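Local coordinates for adhesion and penetration protein autotransporter (Haemophilus influenzae, PDB 3SYJ) that promotes bacterial adherence and invasion as a self-associating surface autotransporter, probably also acting as a serine protease, at residues F471-G474 with R479-L482; K490-T495 with A499-H504. All blocks are in the same frame, centred on the assembly; numbering follows the deposited sequence.

Contact 1 of 2, residues F471-G474 with R479-L482; sequences FYFG and RLDL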
ATOM      1  N   PHE A 471      31.355  11.509 -39.384  1.00 13.54           N
ATOM      2  CA  PHE A 471      29.931  11.334 -39.619  1.00 15.91           C
ATOM      3  C   PHE A 471      29.241  12.584 -39.099  1.00 15.74           C
ATOM      4  O   PHE A 471      29.589  13.094 -38.037  1.00 18.06           O
ATOM      5  CB  PHE A 471      29.418  10.090 -38.885  1.00 17.85           C
ATOM      6  CG  PHE A 471      27.965   9.769 -39.150  1.00 16.16           C
ATOM      7  CD1 PHE A 471      27.614   8.739 -40.015  1.00 16.81           C
ATOM      8  CD2 PHE A 471      26.956  10.481 -38.524  1.00 15.12           C
ATOM      9  CE1 PHE A 471      26.282   8.438 -40.264  1.00 15.28           C
ATOM     10  CE2 PHE A 471      25.620  10.193 -38.767  1.00 13.93           C
ATOM     11  CZ  PHE A 471      25.281   9.174 -39.637  1.00 16.22           C
ATOM     12  N   TYR A 472      28.276  13.096 -39.845  1.00 14.14           N
ATOM     13  CA  TYR A 472      27.561  14.278 -39.386  1.00 12.88           C
ATOM     14  C   TYR A 472      26.087  14.260 -39.767  1.00 14.04           C
ATOM     15  O   TYR A 472      25.711  13.775 -40.844  1.00 13.26           O
ATOM     16  CB  TYR A 472      28.221  15.557 -39.917  1.00 12.85           C
ATOM     17  CG  TYR A 472      28.133  15.705 -41.420  1.00 15.14           C
ATOM     18  CD1 TYR A 472      27.080  16.399 -42.009  1.00 12.15           C
ATOM     19  CD2 TYR A 472      29.091  15.139 -42.249  1.00 12.34           C
ATOM     20  CE1 TYR A 472      26.985  16.520 -43.387  1.00 12.07           C
ATOM     21  CE2 TYR A 472      29.009  15.260 -43.617  1.00 15.80           C
ATOM     22  CZ  TYR A 472      27.955  15.954 -44.185  1.00 14.37           C
ATOM     23  OH  TYR A 472      27.881  16.069 -45.557  1.00 13.93           O
ATOM     24  N   PHE A 473      25.260  14.783 -38.865  1.00 15.84           N
ATOM     25  CA  PHE A 473      23.890  15.143 -39.188  1.00 13.41           C
ATOM     26  C   PHE A 473      23.868  16.611 -39.624  1.00 17.02           C
ATOM     27  O   PHE A 473      24.013  17.526 -38.809  1.00 14.76           O
ATOM     28  CB  PHE A 473      22.973  14.929 -37.983  1.00 12.49           C
ATOM     29  CG  PHE A 473      22.981  13.522 -37.455  1.00 12.73           C
ATOM     30  CD1 PHE A 473      22.030  12.607 -37.866  1.00 11.05           C
ATOM     31  CD2 PHE A 473      23.946  13.113 -36.544  1.00 12.82           C
ATOM     32  CE1 PHE A 473      22.039  11.307 -37.376  1.00 13.53           C
ATOM     33  CE2 PHE A 473      23.959  11.816 -36.054  1.00 11.60           C
ATOM     34  CZ  PHE A 473      23.008  10.915 -36.470  1.00 13.35           C
ATOM     35  N   GLY A 474      23.703  16.835 -40.922  1.00 17.90           N
ATOM     36  CA  GLY A 474      23.633  18.186 -41.436  1.00 13.51           C
ATOM     37  C   GLY A 474      22.247  18.778 -41.284  1.00 13.71           C
ATOM     38  O   GLY A 474      21.484  18.376 -40.410  1.00 14.07           O
ATOM     39  N   ARG A 479      18.154   9.621 -40.022  1.00 13.80           N
ATOM     40  CA  ARG A 479      18.265   8.508 -39.067  1.00 13.28           C
ATOM     41  C   ARG A 479      19.549   7.726 -39.230  1.00 12.29           C
ATOM     42  O   ARG A 479      19.851   7.229 -40.313  1.00 18.07           O
ATOM     43  CB  ARG A 479      17.068   7.547 -39.178  1.00 16.61           C
ATOM     44  CG  ARG A 479      15.817   8.015 -38.447  1.00 18.76           C
ATOM     45  CD  ARG A 479      14.596   7.139 -38.731  1.00 21.28           C
ATOM     46  NE  ARG A 479      13.402   7.957 -38.935  1.00 36.16           N
ATOM     47  CZ  ARG A 479      12.747   8.578 -37.959  1.00 35.98           C
ATOM     48  NH1 ARG A 479      13.160   8.461 -36.708  1.00 45.69           N
ATOM     49  NH2 ARG A 479      11.679   9.308 -38.224  1.00 33.84           N
ATOM     50  N   LEU A 480      20.311   7.631 -38.152  1.00 12.01           N
ATOM     51  CA  LEU A 480      21.412   6.689 -38.082  1.00 12.47           C
ATOM     52  C   LEU A 480      20.880   5.479 -37.324  1.00 17.21           C
ATOM     53  O   LEU A 480      20.659   5.543 -36.112  1.00 14.98           O
ATOM     54  CB  LEU A 480      22.616   7.297 -37.355  1.00 10.58           C
ATOM     55  CG  LEU A 480      23.741   6.317 -37.005  1.00 17.12           C
ATOM     56  CD1 LEU A 480      24.250   5.615 -38.254  1.00 12.85           C
ATOM     57  CD2 LEU A 480      24.894   6.999 -36.261  1.00 14.30           C
ATOM     58  N   ASP A 481      20.634   4.394 -38.054  1.00 15.31           N
ATOM     59  CA  ASP A 481      20.133   3.154 -37.461  1.00 16.81           C
ATOM     60  C   ASP A 481      21.292   2.210 -37.172  1.00 19.13           C
ATOM     61  O   ASP A 481      21.836   1.580 -38.079  1.00 16.38           O
ATOM     62  CB  ASP A 481      19.108   2.479 -38.385  1.00 19.73           C
ATOM     63  CG  ASP A 481      18.712   1.085 -37.904  1.00 24.99           C
ATOM     64  OD1 ASP A 481      18.788   0.823 -36.685  1.00 22.98           O
ATOM     65  OD2 ASP A 481      18.320   0.250 -38.750  1.00 26.10           O
ATOM     66  N   LEU A 482      21.660   2.128 -35.897  1.00 17.71           N
ATOM     67  CA  LEU A 482      22.772   1.306 -35.446  1.00 15.44           C
ATOM     68  C   LEU A 482      22.549  -0.182 -35.712  1.00 21.22           C
ATOM     69  O   LEU A 482      23.499  -0.968 -35.733  1.00 17.44           O
ATOM     70  CB  LEU A 482      22.996   1.532 -33.954  1.00 20.19           C
ATOM     71  CG  LEU A 482      23.288   2.981 -33.575  1.00 16.74           C
ATOM     72  CD1 LEU A 482      23.545   3.048 -32.103  1.00 19.83           C
ATOM     73  CD2 LEU A 482      24.487   3.483 -34.358  1.00 15.89           C
TER
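Inside the parallel beta-helix of the Hap passenger domain, F471 and F473, both on strand 471-473, converge on L480 of strand 478-481. The two leucine methyls reach the outer end of the F471 ring. CD2 of L480 lies over one face, 4.0 Å above the ring plane and shifted toward the rim, while CD1 of L480 comes within 4.0 Å of F471 CZ. With its CG anti to the backbone N (chi1 170°), L480 extends inward and offers the fork of its branch to this ring. F473 meets the same leucine nearer its root: F473 CZ is 3.7 Å from L480 CB, and the two side chains run at about a right angle to each other. The phenylalanines, one full alternation apart on their strand, both turn into the interior of the coil, whereas Y472 between them faces the other way and stacks with H92. Their rings also touch each other, with CE2 of F471 3.5 Å above the F473 ring plane and F473 CE1 at the edge of F471. Adjoining strands of the solenoid continue the hydrophobic filling: I449 and L451 pack against F471, V458 against L480, and A499 and I501 against F473. On strand 478-481, R479 turns away from the interior and forms a salt bridge with E545.

Contact 2 of 2, residues K490-T495 with A499-H504; sequences KRIQNT and AMIVNH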
ATOM      1  N   LYS A 490      33.638  10.944 -30.029  1.00 20.51           N
ATOM      2  CA  LYS A 490      34.225  11.979 -29.189  1.00 22.12           C
ATOM      3  C   LYS A 490      33.189  13.089 -29.059  1.00 19.27           C
ATOM      4  O   LYS A 490      32.712  13.378 -27.963  1.00 19.97           O
ATOM      5  CB  LYS A 490      35.521  12.494 -29.800  1.00 25.21           C
ATOM      6  CG  LYS A 490      36.607  11.437 -29.839  1.00 27.64           C
ATOM      7  CD  LYS A 490      37.787  11.875 -30.686  1.00 33.58           C
ATOM      8  CE  LYS A 490      38.735  10.714 -30.943  1.00 43.63           C
ATOM      9  NZ  LYS A 490      39.531  10.937 -32.181  1.00 45.40           N
ATOM     10  N   ARG A 491      32.831  13.695 -30.187  1.00 17.48           N
ATOM     11  CA  ARG A 491      31.624  14.510 -30.269  1.00 18.97           C
ATOM     12  C   ARG A 491      30.812  14.105 -31.496  1.00 20.40           C
ATOM     13  O   ARG A 491      31.371  13.666 -32.508  1.00 22.77           O
ATOM     14  CB  ARG A 491      31.951  16.007 -30.312  1.00 18.70           C
ATOM     15  CG  ARG A 491      32.902  16.424 -31.412  1.00 21.28           C
ATOM     16  CD  ARG A 491      33.161  17.943 -31.395  1.00 24.91           C
ATOM     17  NE  ARG A 491      32.183  18.628 -32.220  1.00 23.70           N
ATOM     18  CZ  ARG A 491      32.379  18.952 -33.492  1.00 21.24           C
ATOM     19  NH1 ARG A 491      33.533  18.689 -34.091  1.00 15.73           N
ATOM     20  NH2 ARG A 491      31.416  19.550 -34.165  1.00 18.59           N
ATOM     21  N   ILE A 492      29.494  14.232 -31.411  1.00 18.95           N
ATOM     22  CA  ILE A 492      28.653  13.966 -32.568  1.00 16.19           C
ATOM     23  C   ILE A 492      28.437  15.271 -33.325  1.00 17.34           C
ATOM     24  O   ILE A 492      28.001  16.260 -32.746  1.00 20.97           O
ATOM     25  CB  ILE A 492      27.292  13.358 -32.161  1.00 17.72           C
ATOM     26  CG1 ILE A 492      27.492  12.128 -31.271  1.00 18.61           C
ATOM     27  CG2 ILE A 492      26.481  12.966 -33.392  1.00 12.25           C
ATOM     28  CD1 ILE A 492      26.207  11.642 -30.623  1.00 13.93           C
ATOM     29  N   GLN A 493      28.772  15.288 -34.609  1.00 18.81           N
ATOM     30  CA  GLN A 493      28.474  16.444 -35.442  1.00 15.58           C
ATOM     31  C   GLN A 493      26.992  16.445 -35.762  1.00 17.40           C
ATOM     32  O   GLN A 493      26.472  15.506 -36.368  1.00 14.61           O
ATOM     33  CB  GLN A 493      29.273  16.400 -36.733  1.00 14.72           C
ATOM     34  CG  GLN A 493      30.760  16.444 -36.528  1.00 15.17           C
ATOM     35  CD  GLN A 493      31.484  16.730 -37.817  1.00 18.72           C
ATOM     36  OE1 GLN A 493      31.349  17.811 -38.382  1.00 18.27           O
ATOM     37  NE2 GLN A 493      32.253  15.754 -38.299  1.00 22.44           N
ATOM     38  N   ASN A 494      26.310  17.496 -35.337  1.00 13.22           N
ATOM     39  CA  ASN A 494      24.888  17.602 -35.576  1.00 14.12           C
ATOM     40  C   ASN A 494      24.521  19.070 -35.652  1.00 16.75           C
ATOM     41  O   ASN A 494      25.163  19.905 -35.019  1.00 14.36           O
ATOM     42  CB  ASN A 494      24.096  16.902 -34.467  1.00 14.89           C
ATOM     43  CG  ASN A 494      24.250  17.585 -33.123  1.00 14.41           C
ATOM     44  OD1 ASN A 494      25.319  17.532 -32.506  1.00 17.75           O
ATOM     45  ND2 ASN A 494      23.183  18.224 -32.656  1.00 12.33           N
ATOM     46  N   THR A 495      23.491  19.365 -36.438  1.00 17.79           N
ATOM     47  CA  THR A 495      23.045  20.732 -36.696  1.00 16.87           C
ATOM     48  C   THR A 495      21.750  21.093 -35.959  1.00 20.14           C
ATOM     49  O   THR A 495      21.601  22.224 -35.494  1.00 15.43           O
ATOM     50  CB  THR A 495      22.835  20.979 -38.216  1.00 16.05           C
ATOM     51  OG1 THR A 495      24.105  21.130 -38.860  1.00 22.31           O
ATOM     52  CG2 THR A 495      22.022  22.241 -38.450  1.00 23.25           C
ATOM     53  N   ALA A 499      18.494  15.384 -36.248  1.00 17.45           N
ATOM     54  CA  ALA A 499      19.445  14.317 -35.961  1.00 13.34           C
ATOM     55  C   ALA A 499      18.793  13.219 -35.118  1.00 14.75           C
ATOM     56  O   ALA A 499      18.285  13.485 -34.031  1.00 15.01           O
ATOM     57  CB  ALA A 499      20.659  14.876 -35.251  1.00 11.36           C
ATOM     58  N   MET A 500      18.809  11.984 -35.612  1.00 14.55           N
ATOM     59  CA  MET A 500      18.265  10.864 -34.846  1.00 14.34           C
ATOM     60  C   MET A 500      19.188   9.668 -34.830  1.00 13.38           C
ATOM     61  O   MET A 500      19.626   9.183 -35.877  1.00 15.48           O
ATOM     62  CB  MET A 500      16.893  10.444 -35.366  1.00 14.03           C
ATOM     63  CG  MET A 500      15.840  11.514 -35.205  1.00 21.74           C
ATOM     64  SD  MET A 500      14.233  11.092 -35.897  1.00 25.86           S
ATOM     65  CE  MET A 500      13.473  12.715 -35.870  1.00 29.35           C
ATOM     66  N   ILE A 501      19.487   9.193 -33.629  1.00 14.85           N
ATOM     67  CA  ILE A 501      20.214   7.946 -33.481  1.00 14.09           C
ATOM     68  C   ILE A 501      19.270   6.897 -32.928  1.00 16.81           C
ATOM     69  O   ILE A 501      18.698   7.077 -31.854  1.00 18.89           O
ATOM     70  CB  ILE A 501      21.440   8.118 -32.603  1.00 15.12           C
ATOM     71  CG1 ILE A 501      22.338   9.199 -33.218  1.00 14.46           C
ATOM     72  CG2 ILE A 501      22.174   6.784 -32.437  1.00 13.59           C
ATOM     73  CD1 ILE A 501      23.742   9.207 -32.680  1.00 14.44           C
ATOM     74  N   VAL A 502      19.091   5.816 -33.682  1.00 15.61           N
ATOM     75  CA  VAL A 502      18.103   4.792 -33.341  1.00 23.39           C
ATOM     76  C   VAL A 502      18.660   3.377 -33.520  1.00 19.60           C
ATOM     77  O   VAL A 502      19.764   3.191 -34.035  1.00 19.85           O
ATOM     78  CB  VAL A 502      16.809   4.933 -34.197  1.00 19.40           C
ATOM     79  CG1 VAL A 502      16.244   6.356 -34.100  1.00 18.41           C
ATOM     80  CG2 VAL A 502      17.070   4.552 -35.647  1.00 18.36           C
ATOM     81  N   ASN A 503      17.892   2.389 -33.071  1.00 21.10           N
ATOM     82  CA  ASN A 503      18.206   0.984 -33.313  1.00 21.43           C
ATOM     83  C   ASN A 503      16.938   0.259 -33.711  1.00 20.29           C
ATOM     84  O   ASN A 503      16.110  -0.053 -32.859  1.00 23.17           O
ATOM     85  CB  ASN A 503      18.817   0.322 -32.075  1.00 19.95           C
ATOM     86  CG  ASN A 503      19.087  -1.163 -32.281  1.00 22.14           C
ATOM     87  OD1 ASN A 503      19.230  -1.621 -33.413  1.00 19.32           O
ATOM     88  ND2 ASN A 503      19.167  -1.915 -31.185  1.00 14.60           N
ATOM     89  N   HIS A 504      16.780   0.000 -35.003  1.00 18.27           N
ATOM     90  CA  HIS A 504      15.579  -0.669 -35.484  1.00 22.37           C
ATOM     91  C   HIS A 504      15.658  -2.184 -35.359  1.00 25.64           C
ATOM     92  O   HIS A 504      14.726  -2.885 -35.737  1.00 21.33           O
ATOM     93  CB  HIS A 504      15.280  -0.283 -36.932  1.00 22.87           C
ATOM     94  CG  HIS A 504      14.769   1.115 -37.085  1.00 28.55           C
ATOM     95  ND1 HIS A 504      14.867   1.820 -38.266  1.00 29.74           N
ATOM     96  CD2 HIS A 504      14.171   1.944 -36.199  1.00 23.00           C
ATOM     97  CE1 HIS A 504      14.337   3.018 -38.101  1.00 27.44           C
ATOM     98  NE2 HIS A 504      13.911   3.122 -36.856  1.00 25.45           N
TER
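I492 and I501 share one conformation, with CG1 beside the backbone N and anti to the carbonyl carbon (chi1 -53° and -58°), and in both the chain runs on extended to CD1. From two walls of the beta-helix joined by a short bend, the side chains point into the interior and reach toward each other tip to tip, and I492 CD1 lies 4.0 Å from I501 CD1. A second pair forms where the backbones are nearer: CB of N494 is 4.1 Å from CB of A499, and the CA atoms of these two residues, 6.4 Å apart, are the closest across the contact. The backbone directs CB of N494 toward A499, whose methyl meets it close to the bend between strands 493-494 and 499-502. F473, from the neighbouring strand 471-473, packs against I492, A499 and I501, while Y539 touches N494, A499 and I501. Inward and outward residues alternate from R491 to N494. R491 forms salt bridges with D90 and D532, and Q493 hydrogen-bonds H92 through OE1; D90 also accepts a bond from the backbone N of N494. D90 and H92 belong to the peptidase S6 region, so the outer side of this segment joins the solenoid to the protease part. Along 499-502, M500 and V502 likewise point away from the interior, against R479 and D481. The side-chain meetings across the contact are carbon against carbon over a small area, 110 Å² in all, which implies cohesion by dispersion and exclusion of water, while R491 and Q493 make their polar bonds on the side turned away from it.

Following the chain from its N terminus, contact 1 closes the bend 474-477 between strands 471-473 and 478-481; the chain then runs through strand 487-489 before contact 2 closes the bend 495-498. The two follow in series, neither nested nor crossed. They are nevertheless stacked, with centres about 5 Å apart: strand 493-494 lies beside 471-473 in one parallel sheet, and 499-502 beside 478-481 on another wall. L480 N lies 2.8 Å from M500 O, a probable hydrogen bond, and D481 OD1 probably bonds H504 N at 2.7 Å. Together they tie two walls of the passenger beta-helix across successive coils.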